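Local atomic coordinates of L-ornithine N(5)-monooxygenase (Pseudomonas aeruginosa, PDB entry 3S5W), a protein that catalyses the FAD- and NADPH-dependent hydroxylation of L-ornithine to N(5)-hydroxy-L-ornithine, the first step in making hydroxamate siderophores such as pyoverdin. Residues L264-F277 against Y300-I313. Residues are numbered along the deposited sequence; the frame is centred on the assembly and turned at random.
Sequences LKPADDSPFVNEVF and YHNTNYSVVDTDLI. With ONH (N~5~-hydroxy-L-ornithine), chain E; NAP (NADP nicotinamide-adenine-dinucleotide phosphate), chain F.
Pro266 and Val308 form a single backbone bridge: Val308 N donates to Lys265 O (2.9 Å), and Ala267 N donates to Val308 O (2.9 Å). Farther along, Asp268 N gives a nearly straight bond to Asn302 O (3.0 Å, 173° at the hydrogen). The methyl of Ala267 lies against Val307 CG2, and Ile313 CD1 packs on the backbone between Lys265 and Pro266. Val276 puts CG2 over one face of the Tyr300 ring, a CH-pi contact, while Val273 CG1 meets that ring at its edge. Val273 CG1 also presses tightly on Thr303 CG2 (3.4 Å). Thr303 OG1 sits between its own backbone N and carbonyl carbon (chi1 59°), where it donates to Tyr300 O (2.6 Å), and Phe277 CZ packs against the same hydroxyl.

Both segments reach the active site. Asn274 OD1 accepts from the alpha-amino N of hydroxyornithine, and Asn274 ND2 donates to carboxylate O. One face of the Phe277 ring lies against the ligand CA. Asn304 OD1 accepts from the ligand's hydroxylated NE (2.8 Å). Ser306 N donates to diphosphate O1A of NADP, and OG to 2'-phosphate O2X. One water donates to Asp268 O and Thr303 O and accepts from the ligand's alpha-amino N.

Leu428, from a loop, touches Phe277 and Asn304. Val308 packs on Ala240 of helix 237-249, and Asp309 N-caps helix 310-326.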
ATOM      1  N   LEU A 264      22.222  -0.711   0.738  1.00 23.38           N
ATOM      2  CA  LEU A 264      20.993  -1.301   0.193  1.00 22.51           C
ATOM      3  C   LEU A 264      21.083  -2.785   0.446  1.00 22.42           C
ATOM      4  O   LEU A 264      22.139  -3.390   0.203  1.00 22.77           O
ATOM      5  CB  LEU A 264      20.825  -1.031  -1.323  1.00 22.53           C
ATOM      6  CG  LEU A 264      20.830   0.416  -1.787  1.00 23.57           C
ATOM      7  CD1 LEU A 264      20.468   0.481  -3.306  1.00 23.29           C
ATOM      8  CD2 LEU A 264      19.866   1.311  -0.966  1.00 23.19           C
ATOM      9  N   LYS A 265      19.982  -3.398   0.893  1.00 21.69           N
ATOM     10  CA  LYS A 265      19.996  -4.823   1.224  1.00 22.44           C
ATOM     11  C   LYS A 265      18.910  -5.565   0.464  1.00 21.82           C
ATOM     12  O   LYS A 265      17.839  -5.006   0.260  1.00 20.61           O
ATOM     13  CB  LYS A 265      19.784  -5.019   2.714  1.00 22.24           C
ATOM     14  CG  LYS A 265      20.817  -4.203   3.506  1.00 26.28           C
ATOM     15  CD  LYS A 265      21.308  -4.835   4.720  1.00 32.40           C
ATOM     16  CE  LYS A 265      22.376  -3.932   5.342  1.00 32.34           C
ATOM     17  NZ  LYS A 265      22.448  -4.293   6.774  1.00 29.88           N
ATOM     18  N   PRO A 266      19.190  -6.824   0.074  1.00 22.16           N
ATOM     19  CA  PRO A 266      18.288  -7.503  -0.850  1.00 22.30           C
ATOM     20  C   PRO A 266      17.059  -8.057  -0.153  1.00 22.67           C
ATOM     21  O   PRO A 266      17.135  -8.596   0.970  1.00 21.29           O
ATOM     22  CB  PRO A 266      19.145  -8.656  -1.415  1.00 24.13           C
ATOM     23  CG  PRO A 266      20.186  -8.939  -0.328  1.00 22.39           C
ATOM     24  CD  PRO A 266      20.460  -7.571   0.281  1.00 22.54           C
ATOM     25  N   ALA A 267      15.942  -7.944  -0.853  1.00 21.78           N
ATOM     26  CA  ALA A 267      14.682  -8.542  -0.438  1.00 23.02           C
ATOM     27  C   ALA A 267      14.780 -10.068  -0.492  1.00 23.49           C
ATOM     28  O   ALA A 267      15.212 -10.621  -1.509  1.00 22.67           O
ATOM     29  CB  ALA A 267      13.564  -8.058  -1.348  1.00 22.94           C
ATOM     30  N   ASP A 268      14.388 -10.726   0.602  1.00 23.21           N
ATOM     31  CA  ASP A 268      14.397 -12.182   0.669  1.00 24.30           C
ATOM     32  C   ASP A 268      13.071 -12.762   0.144  1.00 24.71           C
ATOM     33  O   ASP A 268      12.043 -12.678   0.816  1.00 24.10           O
ATOM     34  CB  ASP A 268      14.657 -12.667   2.105  1.00 24.71           C
ATOM     35  CG  ASP A 268      15.057 -14.160   2.174  1.00 26.76           C
ATOM     36  OD1 ASP A 268      14.835 -14.890   1.169  1.00 23.20           O
ATOM     37  OD2 ASP A 268      15.574 -14.593   3.247  1.00 23.52           O
ATOM     38  N   ASP A 269      13.118 -13.346  -1.060  1.00 24.14           N
ATOM     39  CA  ASP A 269      12.025 -14.184  -1.574  1.00 24.64           C
ATOM     40  C   ASP A 269      12.520 -15.627  -1.917  1.00 23.70           C
ATOM     41  O   ASP A 269      11.892 -16.322  -2.711  1.00 24.04           O
ATOM     42  CB  ASP A 269      11.371 -13.500  -2.802  1.00 25.36           C
ATOM     43  CG  ASP A 269      12.310 -13.470  -4.015  1.00 28.93           C
ATOM     44  OD1 ASP A 269      13.544 -13.598  -3.821  1.00 28.36           O
ATOM     45  OD2 ASP A 269      11.808 -13.372  -5.155  1.00 32.36           O
ATOM     46  N   SER A 270      13.610 -16.081  -1.283  1.00 22.63           N
ATOM     47  CA  SER A 270      14.061 -17.476  -1.430  1.00 22.22           C
ATOM     48  C   SER A 270      12.898 -18.393  -0.958  1.00 21.80           C
ATOM     49  O   SER A 270      12.093 -17.989  -0.095  1.00 21.24           O
ATOM     50  CB  SER A 270      15.384 -17.725  -0.634  1.00 21.72           C
ATOM     51  OG  SER A 270      15.179 -17.565   0.774  1.00 23.94           O
ATOM     52  N   PRO A 271      12.799 -19.615  -1.520  1.00 21.86           N
ATOM     53  CA  PRO A 271      11.529 -20.341  -1.437  1.00 22.05           C
ATOM     54  C   PRO A 271      11.071 -20.840  -0.041  1.00 22.30           C
ATOM     55  O   PRO A 271       9.856 -20.831   0.239  1.00 21.88           O
ATOM     56  CB  PRO A 271      11.696 -21.481  -2.462  1.00 21.84           C
ATOM     57  CG  PRO A 271      13.188 -21.680  -2.580  1.00 23.63           C
ATOM     58  CD  PRO A 271      13.746 -20.262  -2.460  1.00 22.82           C
ATOM     59  N   PHE A 272      11.988 -21.270   0.827  1.00 20.93           N
ATOM     60  CA  PHE A 272      11.570 -21.665   2.183  1.00 21.39           C
ATOM     61  C   PHE A 272      11.098 -20.443   2.977  1.00 21.11           C
ATOM     62  O   PHE A 272      10.040 -20.482   3.604  1.00 21.68           O
ATOM     63  CB  PHE A 272      12.698 -22.351   2.970  1.00 20.70           C
ATOM     64  CG  PHE A 272      13.078 -23.701   2.418  1.00 22.88           C
ATOM     65  CD1 PHE A 272      12.371 -24.842   2.790  1.00 23.81           C
ATOM     66  CD2 PHE A 272      14.141 -23.816   1.526  1.00 21.69           C
ATOM     67  CE1 PHE A 272      12.733 -26.095   2.294  1.00 24.47           C
ATOM     68  CE2 PHE A 272      14.497 -25.075   1.009  1.00 20.90           C
ATOM     69  CZ  PHE A 272      13.796 -26.200   1.399  1.00 22.09           C
ATOM     70  N   VAL A 273      11.905 -19.388   2.963  1.00 20.78           N
ATOM     71  CA  VAL A 273      11.535 -18.113   3.590  1.00 21.18           C
ATOM     72  C   VAL A 273      10.174 -17.615   3.062  1.00 21.64           C
ATOM     73  O   VAL A 273       9.323 -17.138   3.836  1.00 22.16           O
ATOM     74  CB  VAL A 273      12.660 -17.083   3.353  1.00 21.16           C
ATOM     75  CG1 VAL A 273      12.196 -15.633   3.650  1.00 20.60           C
ATOM     76  CG2 VAL A 273      13.879 -17.454   4.184  1.00 21.66           C
ATOM     77  N   ASN A 274       9.966 -17.754   1.751  1.00 21.83           N
ATOM     78  CA  ASN A 274       8.759 -17.198   1.121  1.00 22.65           C
ATOM     79  C   ASN A 274       7.466 -17.865   1.583  1.00 23.07           C
ATOM     80  O   ASN A 274       6.359 -17.324   1.366  1.00 22.77           O
ATOM     81  CB  ASN A 274       8.841 -17.196  -0.410  1.00 22.88           C
ATOM     82  CG  ASN A 274       8.076 -16.009  -1.017  1.00 24.70           C
ATOM     83  OD1 ASN A 274       8.318 -14.857  -0.648  1.00 23.47           O
ATOM     84  ND2 ASN A 274       7.165 -16.290  -1.928  1.00 22.42           N
ATOM     85  N   GLU A 275       7.613 -19.027   2.225  1.00 21.70           N
ATOM     86  CA  GLU A 275       6.464 -19.671   2.880  1.00 24.27           C
ATOM     87  C   GLU A 275       5.796 -18.800   3.970  1.00 23.16           C
ATOM     88  O   GLU A 275       4.637 -19.055   4.324  1.00 23.75           O
ATOM     89  CB  GLU A 275       6.824 -21.057   3.412  1.00 24.54           C
ATOM     90  CG  GLU A 275       7.019 -22.030   2.216  1.00 28.11           C
ATOM     91  CD  GLU A 275       7.269 -23.456   2.620  1.00 33.60           C
ATOM     92  OE1 GLU A 275       7.369 -23.723   3.831  1.00 32.66           O
ATOM     93  OE2 GLU A 275       7.402 -24.305   1.714  1.00 34.58           O
ATOM     94  N   VAL A 276       6.492 -17.781   4.457  1.00 22.57           N
ATOM     95  CA  VAL A 276       5.905 -16.837   5.463  1.00 24.21           C
ATOM     96  C   VAL A 276       4.720 -16.031   4.893  1.00 24.73           C
ATOM     97  O   VAL A 276       3.939 -15.409   5.657  1.00 24.53           O
ATOM     98  CB  VAL A 276       6.988 -15.918   6.128  1.00 24.94           C
ATOM     99  CG1 VAL A 276       7.498 -14.834   5.193  1.00 25.65           C
ATOM    100  CG2 VAL A 276       6.503 -15.289   7.415  1.00 27.34           C
ATOM    101  N   PHE A 277       4.606 -16.022   3.562  1.00 23.12           N
ATOM    102  CA  PHE A 277       3.487 -15.340   2.888  1.00 23.52           C
ATOM    103  C   PHE A 277       2.325 -16.264   2.528  1.00 24.02           C
ATOM    104  O   PHE A 277       1.248 -15.786   2.108  1.00 24.30           O
ATOM    105  CB  PHE A 277       3.990 -14.601   1.635  1.00 22.88           C
ATOM    106  CG  PHE A 277       5.014 -13.569   1.933  1.00 22.86           C
ATOM    107  CD1 PHE A 277       6.369 -13.858   1.781  1.00 23.23           C
ATOM    108  CD2 PHE A 277       4.642 -12.300   2.390  1.00 21.00           C
ATOM    109  CE1 PHE A 277       7.343 -12.888   2.077  1.00 20.54           C
ATOM    110  CE2 PHE A 277       5.601 -11.333   2.686  1.00 23.31           C
ATOM    111  CZ  PHE A 277       6.970 -11.631   2.517  1.00 23.22           C
ATOM    112  N   TYR A 300      11.624 -12.150   9.949  1.00 26.48           N
ATOM    113  CA  TYR A 300      11.304 -12.103   8.514  1.00 26.72           C
ATOM    114  C   TYR A 300      11.084 -10.679   7.997  1.00 26.30           C
ATOM    115  O   TYR A 300      10.499 -10.487   6.933  1.00 24.60           O
ATOM    116  CB  TYR A 300      10.074 -12.977   8.240  1.00 27.33           C
ATOM    117  CG  TYR A 300      10.359 -14.472   8.336  1.00 31.28           C
ATOM    118  CD1 TYR A 300      10.841 -15.171   7.228  1.00 34.28           C
ATOM    119  CD2 TYR A 300      10.152 -15.175   9.532  1.00 32.84           C
ATOM    120  CE1 TYR A 300      11.122 -16.532   7.294  1.00 39.23           C
ATOM    121  CE2 TYR A 300      10.411 -16.549   9.608  1.00 38.10           C
ATOM    122  CZ  TYR A 300      10.899 -17.220   8.483  1.00 40.21           C
ATOM    123  OH  TYR A 300      11.165 -18.576   8.523  1.00 43.74           O
ATOM    124  N   HIS A 301      11.545  -9.689   8.761  1.00 25.29           N
ATOM    125  CA  HIS A 301      11.378  -8.282   8.397  1.00 25.52           C
ATOM    126  C   HIS A 301      11.932  -8.001   6.990  1.00 24.23           C
ATOM    127  O   HIS A 301      11.324  -7.240   6.226  1.00 22.72           O
ATOM    128  CB  HIS A 301      12.085  -7.382   9.424  1.00 26.51           C
ATOM    129  CG  HIS A 301      11.645  -5.947   9.401  1.00 29.89           C
ATOM    130  ND1 HIS A 301      12.500  -4.905   9.087  1.00 33.29           N
ATOM    131  CD2 HIS A 301      10.456  -5.376   9.706  1.00 31.46           C
ATOM    132  CE1 HIS A 301      11.850  -3.757   9.179  1.00 28.29           C
ATOM    133  NE2 HIS A 301      10.609  -4.017   9.547  1.00 32.29           N
ATOM    134  N   ASN A 302      13.053  -8.656   6.645  1.00 23.01           N
ATOM    135  CA  ASN A 302      13.737  -8.417   5.377  1.00 23.19           C
ATOM    136  C   ASN A 302      13.121  -9.097   4.138  1.00 22.22           C
ATOM    137  O   ASN A 302      13.696  -9.058   3.049  1.00 21.27           O
ATOM    138  CB  ASN A 302      15.245  -8.748   5.503  1.00 23.53           C
ATOM    139  CG  ASN A 302      15.525 -10.216   5.414  1.00 24.85           C
ATOM    140  OD1 ASN A 302      14.694 -11.046   5.804  1.00 26.31           O
ATOM    141  ND2 ASN A 302      16.710 -10.568   4.873  1.00 25.53           N
ATOM    142  N   THR A 303      11.982  -9.740   4.312  1.00 22.15           N
ATOM    143  CA  THR A 303      11.186 -10.224   3.155  1.00 22.75           C
ATOM    144  C   THR A 303      10.346  -9.072   2.599  1.00 23.24           C
ATOM    145  O   THR A 303       9.828  -9.145   1.497  1.00 22.36           O
ATOM    146  CB  THR A 303      10.201 -11.311   3.580  1.00 23.56           C
ATOM    147  OG1 THR A 303       9.325 -10.772   4.581  1.00 23.00           O
ATOM    148  CG2 THR A 303      10.951 -12.522   4.141  1.00 21.46           C
ATOM    149  N   ASN A 304      10.227  -7.987   3.367  1.00 23.71           N
ATOM    150  CA  ASN A 304       9.305  -6.929   2.959  1.00 23.54           C
ATOM    151  C   ASN A 304       9.679  -5.481   3.245  1.00 23.81           C
ATOM    152  O   ASN A 304       9.186  -4.594   2.562  1.00 25.37           O
ATOM    153  CB  ASN A 304       7.904  -7.202   3.524  1.00 23.43           C
ATOM    154  CG  ASN A 304       6.814  -6.349   2.831  1.00 26.72           C
ATOM    155  OD1 ASN A 304       6.627  -6.448   1.617  1.00 26.17           O
ATOM    156  ND2 ASN A 304       6.129  -5.479   3.600  1.00 22.88           N
ATOM    157  N   TYR A 305      10.493  -5.218   4.261  1.00 22.03           N
ATOM    158  CA  TYR A 305      10.752  -3.843   4.679  1.00 21.76           C
ATOM    159  C   TYR A 305      12.232  -3.514   4.602  1.00 22.00           C
ATOM    160  O   TYR A 305      13.070  -4.378   4.952  1.00 22.01           O
ATOM    161  CB  TYR A 305      10.278  -3.636   6.132  1.00 23.17           C
ATOM    162  CG  TYR A 305       8.788  -3.780   6.302  1.00 22.61           C
ATOM    163  CD1 TYR A 305       7.930  -2.765   5.855  1.00 25.18           C
ATOM    164  CD2 TYR A 305       8.231  -4.908   6.934  1.00 23.45           C
ATOM    165  CE1 TYR A 305       6.562  -2.867   6.001  1.00 25.77           C
ATOM    166  CE2 TYR A 305       6.839  -5.033   7.090  1.00 24.21           C
ATOM    167  CZ  TYR A 305       6.013  -3.994   6.619  1.00 28.36           C
ATOM    168  OH  TYR A 305       4.642  -4.057   6.742  1.00 26.34           O
ATOM    169  N   SER A 306      12.534  -2.281   4.152  1.00 21.51           N
ATOM    170  CA  SER A 306      13.902  -1.743   4.025  1.00 22.36           C
ATOM    171  C   SER A 306      14.791  -2.619   3.133  1.00 21.85           C
ATOM    172  O   SER A 306      16.002  -2.801   3.405  1.00 21.75           O
ATOM    173  CB  SER A 306      14.571  -1.584   5.406  1.00 23.90           C
ATOM    174  OG  SER A 306      13.786  -0.760   6.258  1.00 24.31           O
ATOM    175  N   VAL A 307      14.195  -3.155   2.072  1.00 19.63           N
ATOM    176  CA  VAL A 307      14.940  -4.041   1.182  1.00 19.81           C
ATOM    177  C   VAL A 307      14.558  -3.694  -0.263  1.00 20.69           C
ATOM    178  O   VAL A 307      13.512  -3.068  -0.522  1.00 20.12           O
ATOM    179  CB  VAL A 307      14.657  -5.529   1.449  1.00 19.58           C
ATOM    180  CG1 VAL A 307      15.353  -6.033   2.762  1.00 19.21           C
ATOM    181  CG2 VAL A 307      13.125  -5.852   1.443  1.00 19.79           C
ATOM    182  N   VAL A 308      15.433  -4.097  -1.166  1.00 19.33           N
ATOM    183  CA  VAL A 308      15.369  -3.762  -2.584  1.00 20.37           C
ATOM    184  C   VAL A 308      15.561  -5.075  -3.372  1.00 21.74           C
ATOM    185  O   VAL A 308      16.364  -5.942  -2.967  1.00 21.31           O
ATOM    186  CB  VAL A 308      16.534  -2.810  -2.919  1.00 19.18           C
ATOM    187  CG1 VAL A 308      16.535  -2.373  -4.377  1.00 19.51           C
ATOM    188  CG2 VAL A 308      16.510  -1.555  -1.981  1.00 18.99           C
ATOM    189  N   ASP A 309      14.801  -5.230  -4.460  1.00 22.58           N
ATOM    190  CA  ASP A 309      15.015  -6.347  -5.389  1.00 25.26           C
ATOM    191  C   ASP A 309      16.509  -6.479  -5.766  1.00 24.35           C
ATOM    192  O   ASP A 309      17.168  -5.481  -6.092  1.00 21.20           O
ATOM    193  CB  ASP A 309      14.171  -6.159  -6.656  1.00 26.97           C
ATOM    194  CG  ASP A 309      14.551  -7.153  -7.732  1.00 35.15           C
ATOM    195  OD1 ASP A 309      15.210  -6.754  -8.722  1.00 39.45           O
ATOM    196  OD2 ASP A 309      14.253  -8.361  -7.547  1.00 43.13           O
ATOM    197  N   THR A 310      17.053  -7.701  -5.670  1.00 24.64           N
ATOM    198  CA  THR A 310      18.472  -7.927  -5.973  1.00 25.86           C
ATOM    199  C   THR A 310      18.943  -7.286  -7.283  1.00 25.39           C
ATOM    200  O   THR A 310      19.993  -6.661  -7.303  1.00 23.59           O
ATOM    201  CB  THR A 310      18.833  -9.439  -5.935  1.00 27.71           C
ATOM    202  OG1 THR A 310      18.662  -9.900  -4.597  1.00 29.99           O
ATOM    203  CG2 THR A 310      20.303  -9.665  -6.282  1.00 29.12           C
ATOM    204  N   ASP A 311      18.161  -7.433  -8.365  1.00 25.41           N
ATOM    205  CA  ASP A 311      18.595  -6.918  -9.672  1.00 25.83           C
ATOM    206  C   ASP A 311      18.690  -5.412  -9.681  1.00 24.16           C
ATOM    207  O   ASP A 311      19.548  -4.843 -10.335  1.00 21.19           O
ATOM    208  CB  ASP A 311      17.712  -7.423 -10.809  1.00 28.05           C
ATOM    209  CG  ASP A 311      17.853  -8.953 -11.018  1.00 33.69           C
ATOM    210  OD1 ASP A 311      18.908  -9.550 -10.668  1.00 39.32           O
ATOM    211  OD2 ASP A 311      16.897  -9.563 -11.529  1.00 39.27           O
ATOM    212  N   LEU A 312      17.790  -4.772  -8.936  1.00 23.07           N
ATOM    213  CA  LEU A 312      17.803  -3.326  -8.827  1.00 22.58           C
ATOM    214  C   LEU A 312      19.008  -2.850  -7.981  1.00 21.56           C
ATOM    215  O   LEU A 312      19.647  -1.845  -8.295  1.00 20.42           O
ATOM    216  CB  LEU A 312      16.423  -2.850  -8.268  1.00 23.41           C
ATOM    217  CG  LEU A 312      16.161  -1.345  -8.124  1.00 28.01           C
ATOM    218  CD1 LEU A 312      16.521  -0.595  -9.381  1.00 30.84           C
ATOM    219  CD2 LEU A 312      14.702  -1.058  -7.742  1.00 26.57           C
ATOM    220  N   ILE A 313      19.357  -3.590  -6.923  1.00 20.36           N
ATOM    221  CA  ILE A 313      20.626  -3.276  -6.204  1.00 20.22           C
ATOM    222  C   ILE A 313      21.830  -3.322  -7.174  1.00 20.54           C
ATOM    223  O   ILE A 313      22.678  -2.420  -7.202  1.00 19.79           O
ATOM    224  CB  ILE A 313      20.875  -4.232  -5.024  1.00 20.33           C
ATOM    225  CG1 ILE A 313      19.720  -4.121  -4.006  1.00 19.40           C
ATOM    226  CG2 ILE A 313      22.237  -3.953  -4.411  1.00 19.26           C
ATOM    227  CD1 ILE A 313      19.897  -4.950  -2.708  1.00 18.94           C
TER
HETATM  228  C   ONH E 445       5.094 -13.096  -1.730  1.00 25.05           C
HETATM  229  N   ONH E 445       7.449 -12.416  -1.479  1.00 22.25           N
HETATM  230  O   ONH E 445       5.554 -13.931  -2.563  1.00 24.14           O
HETATM  231  CA  ONH E 445       6.038 -12.060  -1.189  1.00 23.88           C
HETATM  232  CB  ONH E 445       5.651 -10.677  -1.727  1.00 23.66           C
HETATM  233  CD  ONH E 445       6.168  -8.272  -1.622  1.00 26.13           C
HETATM  234  NE  ONH E 445       7.058  -7.337  -0.982  1.00 26.18           N
HETATM  235  CG  ONH E 445       6.552  -9.633  -1.088  1.00 23.28           C
HETATM  236  OZ  ONH E 445       7.227  -6.112  -1.586  1.00 41.06           O
HETATM  237  OXT ONH E 445       3.898 -13.075  -1.319  1.00 24.62           O
HETATM  238  PA  NAP F 452      10.038   0.585   3.550  1.00 34.44           P
HETATM  239  O1A NAP F 452      10.516  -0.748   3.166  1.00 32.43           O
HETATM  240  O2A NAP F 452       9.343   0.634   4.821  1.00 28.99           O
HETATM  241  O5B NAP F 452      11.277   1.564   3.404  1.00 33.33           O
HETATM  242  C5B NAP F 452      11.268   2.698   4.189  1.00 28.57           C
HETATM  243  C4B NAP F 452      12.651   3.284   3.998  1.00 25.47           C
HETATM  244  O4B NAP F 452      12.558   4.548   4.590  1.00 24.62           O
HETATM  245  C3B NAP F 452      13.708   2.470   4.759  1.00 23.38           C
HETATM  246  O3B NAP F 452      14.917   2.641   4.031  1.00 21.54           O
HETATM  247  C2B NAP F 452      13.755   3.253   6.083  1.00 23.74           C
HETATM  248  O2B NAP F 452      15.027   3.209   6.661  1.00 24.71           O
HETATM  249  C1B NAP F 452      13.501   4.707   5.618  1.00 23.48           C
HETATM  250  N9A NAP F 452      12.984   5.503   6.742  1.00 24.69           N
HETATM  251  C8A NAP F 452      11.797   5.313   7.419  1.00 25.99           C
HETATM  252  N7A NAP F 452      11.689   6.239   8.398  1.00 24.37           N
HETATM  253  C5A NAP F 452      12.800   6.994   8.368  1.00 25.82           C
HETATM  254  C6A NAP F 452      13.227   8.063   9.158  1.00 27.06           C
HETATM  255  N6A NAP F 452      12.482   8.490  10.171  1.00 25.95           N
HETATM  256  N1A NAP F 452      14.432   8.637   8.885  1.00 25.19           N
HETATM  257  C2A NAP F 452      15.233   8.211   7.859  1.00 25.75           C
HETATM  258  N3A NAP F 452      14.816   7.146   7.070  1.00 24.39           N
HETATM  259  C4A NAP F 452      13.630   6.545   7.339  1.00 24.49           C
HETATM  260  O3  NAP F 452       9.137   1.244   2.383  1.00 34.57           O
HETATM  261  PN  NAP F 452       9.170   1.180   0.749  1.00 37.24           P
HETATM  262  O1N NAP F 452       8.130   2.166   0.301  1.00 33.56           O
HETATM  263  O2N NAP F 452      10.551   1.321   0.184  1.00 27.89           O
HETATM  264  O5D NAP F 452       8.600  -0.319   0.612  1.00 40.85           O
HETATM  265  C5D NAP F 452       9.028  -1.388  -0.204  1.00 49.18           C
HETATM  266  C4D NAP F 452       7.689  -2.067  -0.473  1.00 52.71           C
HETATM  267  O4D NAP F 452       7.554  -2.709  -1.712  1.00 53.88           O
HETATM  268  C3D NAP F 452       7.222  -3.138   0.500  1.00 53.49           C
HETATM  269  O3D NAP F 452       7.066  -2.636   1.805  1.00 52.95           O
HETATM  270  C2D NAP F 452       5.932  -3.570  -0.216  1.00 54.02           C
HETATM  271  O2D NAP F 452       4.734  -2.906   0.166  1.00 48.74           O
HETATM  272  C1D NAP F 452       6.236  -3.246  -1.685  1.00 54.49           C
HETATM  273  P2B NAP F 452      15.413   2.261   7.917  1.00 26.59           P
HETATM  274  O1X NAP F 452      16.685   2.936   8.413  1.00 25.63           O
HETATM  275  O2X NAP F 452      15.609   0.897   7.283  1.00 27.45           O
HETATM  276  O3X NAP F 452      14.265   2.251   8.896  1.00 27.55           O
HETATM  277  O   HOH W   1      17.900  -1.753   1.771  1.00 22.14           O
HETATM  278  O   HOH W   2      18.275  -8.438   3.238  1.00 22.55           O
HETATM  279  O   HOH W   3      15.553  -9.652  -4.036  1.00 30.66           O
HETATM  280  O   HOH W   4       9.822 -11.310  -0.193  1.00 21.85           O
HETATM  281  O   HOH W   5      14.717 -13.651   5.616  1.00 26.61           O
HETATM  282  O   HOH W   6      17.677 -13.187   3.884  1.00 30.86           O